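Local structure of alpha-fucosidase (Bifidobacterium bifidum, 2EAB) at residues 51-56 against 380-385; 207-212 against 242-247. The protein is a 1,2-alpha-L-fucosidase that probably splits off alpha-1,2-linked L-fucose, the chain here being the catalytic part of a longer bifidobacterial protein. One frame throughout, in Å; residues are numbered along the deposited sequence.

Contact 1 (51-56 against 380-385); sequences TLPFGN and RYLTIG
Tyr381 reaches from helix 365-386 to strand 52-55 and hydrogen bonds to the backbone of Pro53. Its OH gives its proton to Pro53 O at 2.7 Å. The approach lies in the carbonyl plane, on a lone pair, with a C=O...OH angle of 134°. Pro53 O in turn sits at the edge of the Tyr381 ring, near its plane. CG of Tyr381 lies opposite the backbone N (chi1 172°), which sends the ring out from the helix toward the strand. The same hydroxyl accepts a bond from water 1, whose oxygen is 3.0 Å from Tyr381 OH. That water takes the N-H of Gly55, with Gly55 N 2.9 Å away. Pro53 also makes the apolar part of the contact: its ring carbon CG packs on Leu382 CD2 at 3.8 Å, the two side chains crossing at a slant.

Gly385 supplies the third large surface. Its carbonyl comes close to the strand, and Gly55 CA makes a CH...O contact with Gly385 O at 3.5 Å. The two alpha carbons, Gly55 CA and Gly385 CA, are only 4.2 Å apart. This leaves little room for a beta carbon on Gly55 beside Gly385 O. Gly385 also bonds by its backbone to Gly57, and Ser386 comes next in the chain; Gly57 and Ser386 both belong to the calcium site.

Strand 52-55 is an outermost strand of its sheet. Leu52 and Phe54 pair with strand 59-63, whereas Pro53 O and Gly55 N are met by a tyrosine and a water. One catalytic-domain hydroxyl thus satisfies N-terminal-domain Pro53 O directly and Gly55 N through the water.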
loop_
_atom_site.group_PDB
_atom_site.type_symbol
_atom_site.label_atom_id
_atom_site.label_comp_id
_atom_site.label_asym_id
_atom_site.label_seq_id
_atom_site.Cartn_x
_atom_site.Cartn_y
_atom_site.Cartn_z
ATOM N N THR A 51 -9.177 -15.823 9.599
ATOM C CA THR A 51 -8.622 -15.266 10.831
ATOM C C THR A 51 -8.662 -13.738 10.842
ATOM O O THR A 51 -8.776 -13.101 9.796
ATOM C CB THR A 51 -7.185 -15.773 11.097
ATOM O OG1 THR A 51 -6.313 -15.303 10.060
ATOM C CG2 THR A 51 -7.149 -17.301 11.162
ATOM N N LEU A 52 -8.565 -13.159 12.034
ATOM C CA LEU A 52 -8.764 -11.723 12.192
ATOM C C LEU A 52 -7.481 -11.036 12.638
ATOM O O LEU A 52 -6.918 -11.383 13.674
ATOM C CB LEU A 52 -9.927 -11.439 13.149
ATOM C CG LEU A 52 -11.302 -11.872 12.626
ATOM C CD1 LEU A 52 -12.365 -11.803 13.716
ATOM C CD2 LEU A 52 -11.707 -11.032 11.414
ATOM N N PRO A 53 -6.992 -10.081 11.823
ATOM C CA PRO A 53 -5.700 -9.452 12.045
ATOM C C PRO A 53 -5.708 -8.251 12.980
ATOM O O PRO A 53 -6.670 -7.475 13.020
ATOM C CB PRO A 53 -5.307 -8.996 10.640
ATOM C CG PRO A 53 -6.603 -8.631 10.011
ATOM C CD PRO A 53 -7.622 -9.594 10.581
ATOM N N PHE A 54 -4.610 -8.095 13.702
ATOM C CA PHE A 54 -4.346 -6.890 14.470
ATOM C C PHE A 54 -2.834 -6.710 14.540
ATOM O O PHE A 54 -2.074 -7.667 14.363
ATOM C CB PHE A 54 -4.974 -6.974 15.872
ATOM C CG PHE A 54 -4.335 -7.999 16.759
ATOM C CD1 PHE A 54 -3.354 -7.621 17.662
ATOM C CD2 PHE A 54 -4.700 -9.343 16.687
ATOM C CE1 PHE A 54 -2.742 -8.558 18.481
ATOM C CE2 PHE A 54 -4.086 -10.289 17.504
ATOM C CZ PHE A 54 -3.109 -9.894 18.403
ATOM N N GLY A 55 -2.392 -5.486 14.795
ATOM C CA GLY A 55 -0.966 -5.224 14.871
ATOM C C GLY A 55 -0.664 -3.832 15.368
ATOM O O GLY A 55 -1.573 -3.001 15.520
ATOM N N ASN A 56 0.616 -3.581 15.629
ATOM C CA ASN A 56 1.081 -2.257 16.029
ATOM C C ASN A 56 2.058 -1.655 15.018
ATOM O O ASN A 56 2.834 -0.761 15.351
ATOM C CB ASN A 56 1.698 -2.292 17.438
ATOM C CG ASN A 56 3.015 -3.051 17.492
ATOM O OD1 ASN A 56 3.489 -3.584 16.491
ATOM N ND2 ASN A 56 3.619 -3.095 18.674
ATOM N N ARG A 380 -8.429 1.271 6.096
ATOM C CA ARG A 380 -7.832 2.211 7.031
ATOM C C ARG A 380 -7.274 1.460 8.237
ATOM O O ARG A 380 -6.122 1.654 8.615
ATOM C CB ARG A 380 -8.844 3.281 7.451
ATOM C CG ARG A 380 -9.309 4.157 6.289
ATOM C CD ARG A 380 -10.131 5.356 6.733
ATOM N NE ARG A 380 -9.326 6.358 7.422
ATOM C CZ ARG A 380 -9.291 6.522 8.742
ATOM N NH1 ARG A 380 -10.017 5.749 9.545
ATOM N NH2 ARG A 380 -8.536 7.474 9.261
ATOM N N TYR A 381 -8.092 0.586 8.820
ATOM C CA TYR A 381 -7.677 -0.255 9.937
ATOM C C TYR A 381 -6.365 -0.994 9.646
ATOM O O TYR A 381 -5.454 -1.009 10.475
ATOM C CB TYR A 381 -8.792 -1.255 10.280
ATOM C CG TYR A 381 -8.360 -2.275 11.298
ATOM C CD1 TYR A 381 -8.437 -2.002 12.658
ATOM C CD2 TYR A 381 -7.833 -3.505 10.899
ATOM C CE1 TYR A 381 -8.017 -2.933 13.598
ATOM C CE2 TYR A 381 -7.406 -4.439 11.828
ATOM C CZ TYR A 381 -7.501 -4.147 13.174
ATOM O OH TYR A 381 -7.074 -5.069 14.095
ATOM N N LEU A 382 -6.282 -1.597 8.462
ATOM C CA LEU A 382 -5.137 -2.427 8.095
ATOM C C LEU A 382 -3.872 -1.601 7.917
ATOM O O LEU A 382 -2.769 -2.117 8.113
ATOM C CB LEU A 382 -5.428 -3.258 6.843
ATOM C CG LEU A 382 -6.456 -4.382 7.019
ATOM C CD1 LEU A 382 -6.841 -4.933 5.659
ATOM C CD2 LEU A 382 -5.939 -5.500 7.941
ATOM N N THR A 383 -4.033 -0.324 7.557
ATOM C CA THR A 383 -2.898 0.594 7.509
ATOM C C THR A 383 -2.349 0.818 8.920
ATOM O O THR A 383 -1.143 0.719 9.150
ATOM C CB THR A 383 -3.270 1.958 6.883
ATOM O OG1 THR A 383 -3.867 1.767 5.596
ATOM C CG2 THR A 383 -2.035 2.825 6.718
ATOM N N ILE A 384 -3.242 1.118 9.862
ATOM C CA ILE A 384 -2.846 1.303 11.257
ATOM C C ILE A 384 -2.137 0.057 11.804
ATOM O O ILE A 384 -1.134 0.166 12.502
ATOM C CB ILE A 384 -4.058 1.678 12.148
ATOM C CG1 ILE A 384 -4.758 2.932 11.606
ATOM C CG2 ILE A 384 -3.623 1.871 13.605
ATOM C CD1 ILE A 384 -6.120 3.195 12.230
ATOM N N GLY A 385 -2.654 -1.121 11.474
ATOM C CA GLY A 385 -2.069 -2.368 11.957
ATOM C C GLY A 385 -0.717 -2.738 11.368
ATOM O O GLY A 385 0.075 -3.420 12.020
HETATM O O HOH W 1 -4.578 -3.642 14.966
#

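Contact 2 (207-212 against 242-247); sequences VSMPTN and YNSQIK
Met209 lies across Ile246 and Ser244 and carries the largest share of the contact from its segment. Its sulfur touches Ile246 CD1, the SD to CD1 distance being 3.7 Å, and passes Ser244 OG with SD and OG 3.4 Å apart. Beyond it the methyl CE rests on Ser244 CB. CG is anti to the backbone N (chi1 -163°) and the chain is extended beyond it, which carries sulfur and methyl over to the other segment. Val207 meets Ile246 tip to tip, CG2 to CD1 at 3.7 Å. Thr211 CG2 touches Tyr242 CE1 at 3.9 Å, the two side chains crossing at about a right angle.

The segments run nearly antiparallel, 170° apart, yet no direct hydrogen bond joins them. Strand 203-208, with the loop that follows it, and strand 241-250 belong to the two facing antiparallel sheets of the N-terminal beta sandwich, and this is its interior. An alanine in place of Met209 would probably leave Ile246 CD1 and Ser244 without much of their cover and open a gap between the sheets.

Water 2 bridges the layers. It donates to Met209 O at 3.0 Å and lies 2.7 Å from Ser244 OG. Further out, Glu220 OE1 bonds to both Thr211 OG1 and Tyr242 OH, tying these neighbours together. On the other face of strand 241-250, Gln245 NE2 donates to Asn243 OD1 at 3.0 Å, next to helix 297-314.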
loop_
_atom_site.group_PDB
_atom_site.type_symbol
_atom_site.label_atom_id
_atom_site.label_comp_id
_atom_site.label_asym_id
_atom_site.label_seq_id
_atom_site.Cartn_x
_atom_site.Cartn_y
_atom_site.Cartn_z
ATOM N N VAL A 207 0.348 -22.224 27.619
ATOM C CA VAL A 207 0.774 -21.265 26.598
ATOM C C VAL A 207 2.125 -21.656 26.011
ATOM O O VAL A 207 3.082 -21.927 26.739
ATOM C CB VAL A 207 0.758 -19.787 27.100
ATOM C CG1 VAL A 207 1.558 -19.616 28.371
ATOM C CG2 VAL A 207 1.269 -18.836 26.019
ATOM N N SER A 208 2.174 -21.705 24.684
ATOM C CA SER A 208 3.404 -21.979 23.956
ATOM C C SER A 208 3.531 -21.006 22.790
ATOM O O SER A 208 2.553 -20.370 22.388
ATOM C CB SER A 208 3.432 -23.429 23.466
ATOM O OG SER A 208 2.335 -23.711 22.617
ATOM N N MET A 209 4.742 -20.876 22.256
ATOM C CA MET A 209 4.970 -19.983 21.124
ATOM C C MET A 209 5.953 -20.594 20.122
ATOM O O MET A 209 7.061 -20.077 19.934
ATOM C CB MET A 209 5.434 -18.606 21.607
ATOM C CG MET A 209 5.297 -17.501 20.564
ATOM S SD MET A 209 5.697 -15.897 21.272
ATOM C CE MET A 209 5.567 -14.849 19.837
ATOM N N PRO A 210 5.546 -21.698 19.468
ATOM C CA PRO A 210 6.428 -22.356 18.512
ATOM C C PRO A 210 6.682 -21.497 17.282
ATOM O O PRO A 210 5.759 -20.885 16.734
ATOM C CB PRO A 210 5.648 -23.614 18.118
ATOM C CG PRO A 210 4.218 -23.255 18.357
ATOM C CD PRO A 210 4.250 -22.398 19.580
ATOM N N THR A 211 7.937 -21.450 16.863
ATOM C CA THR A 211 8.291 -20.830 15.598
ATOM C C THR A 211 7.834 -21.727 14.450
ATOM O O THR A 211 7.679 -22.945 14.618
ATOM C CB THR A 211 9.799 -20.587 15.505
ATOM O OG1 THR A 211 10.483 -21.750 15.987
ATOM C CG2 THR A 211 10.202 -19.363 16.330
ATOM N N ASN A 212 7.610 -21.123 13.287
ATOM C CA ASN A 212 7.232 -21.872 12.105
ATOM C C ASN A 212 8.305 -22.918 11.832
ATOM O O ASN A 212 9.495 -22.614 11.866
ATOM C CB ASN A 212 7.077 -20.923 10.920
ATOM C CG ASN A 212 6.487 -21.591 9.707
ATOM O OD1 ASN A 212 7.067 -22.536 9.164
ATOM N ND2 ASN A 212 5.335 -21.097 9.255
ATOM N N TYR A 242 16.642 -13.605 16.388
ATOM C CA TYR A 242 15.247 -13.399 16.757
ATOM C C TYR A 242 14.997 -13.813 18.202
ATOM O O TYR A 242 15.658 -14.712 18.730
ATOM C CB TYR A 242 14.292 -14.116 15.794
ATOM C CG TYR A 242 14.422 -15.625 15.757
ATOM C CD1 TYR A 242 13.704 -16.429 16.643
ATOM C CD2 TYR A 242 15.246 -16.248 14.821
ATOM C CE1 TYR A 242 13.817 -17.821 16.609
ATOM C CE2 TYR A 242 15.362 -17.633 14.777
ATOM C CZ TYR A 242 14.648 -18.411 15.670
ATOM O OH TYR A 242 14.781 -19.778 15.607
ATOM N N ASN A 243 14.032 -13.147 18.829
ATOM C CA ASN A 243 13.719 -13.349 20.233
ATOM C C ASN A 243 12.268 -12.952 20.465
ATOM O O ASN A 243 11.853 -11.846 20.105
ATOM C CB ASN A 243 14.666 -12.504 21.101
ATOM C CG ASN A 243 14.516 -12.774 22.595
ATOM O OD1 ASN A 243 13.479 -12.494 23.189
ATOM N ND2 ASN A 243 15.576 -13.295 23.209
ATOM N N SER A 244 11.494 -13.865 21.042
ATOM C CA SER A 244 10.143 -13.546 21.480
ATOM C C SER A 244 9.940 -14.005 22.917
ATOM O O SER A 244 10.523 -15.008 23.352
ATOM C CB SER A 244 9.097 -14.173 20.560
ATOM O OG SER A 244 9.056 -15.583 20.698
ATOM N N GLN A 245 9.122 -13.256 23.650
ATOM C CA GLN A 245 8.859 -13.543 25.057
ATOM C C GLN A 245 7.400 -13.341 25.399
ATOM O O GLN A 245 6.765 -12.399 24.911
ATOM C CB GLN A 245 9.737 -12.676 25.960
ATOM C CG GLN A 245 11.215 -13.012 25.851
ATOM C CD GLN A 245 12.109 -12.116 26.667
ATOM O OE1 GLN A 245 11.791 -11.747 27.801
ATOM N NE2 GLN A 245 13.257 -11.772 26.097
ATOM N N ILE A 246 6.880 -14.244 26.228
ATOM C CA ILE A 246 5.533 -14.140 26.772
ATOM C C ILE A 246 5.638 -14.110 28.290
ATOM O O ILE A 246 6.118 -15.065 28.910
ATOM C CB ILE A 246 4.612 -15.313 26.342
ATOM C CG1 ILE A 246 4.559 -15.434 24.810
ATOM C CG2 ILE A 246 3.216 -15.154 26.970
ATOM C CD1 ILE A 246 3.603 -16.494 24.278
ATOM N N LYS A 247 5.210 -12.995 28.869
ATOM C CA LYS A 247 5.169 -12.823 30.316
ATOM C C LYS A 247 3.728 -13.012 30.781
ATOM O O LYS A 247 2.825 -12.308 30.327
ATOM C CB LYS A 247 5.689 -11.432 30.687
ATOM C CG LYS A 247 5.774 -11.152 32.180
ATOM C CD LYS A 247 6.231 -9.728 32.426
ATOM C CE LYS A 247 6.412 -9.437 33.909
ATOM N NZ LYS A 247 7.539 -10.200 34.513
HETATM O O HOH W 2 8.479 -17.646 18.990
#

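Overall arrangement
After strand 19-22 of the nine-stranded sheet and helix 42-50, the chain forms strand 52-55, at the border of a seven-stranded sheet. It adds strands to that sheet, then four to the nine-stranded one, and returns to the first with 203-208, which leads into contact 2. After 29 more residues, 242-247 in the nine-stranded sheet closes this loop. The chain finishes both sheets and passes through helices 297-314 and 316-331. Helix 365-386 brings it back to 51-56, so contact 1 closes a loop of 323 residues that encloses contact 2. Contact 2 packs the two sheets against each other; contact 1 joins the edge of one to a helix of the catalytic domain. Their centres are 21 Å apart.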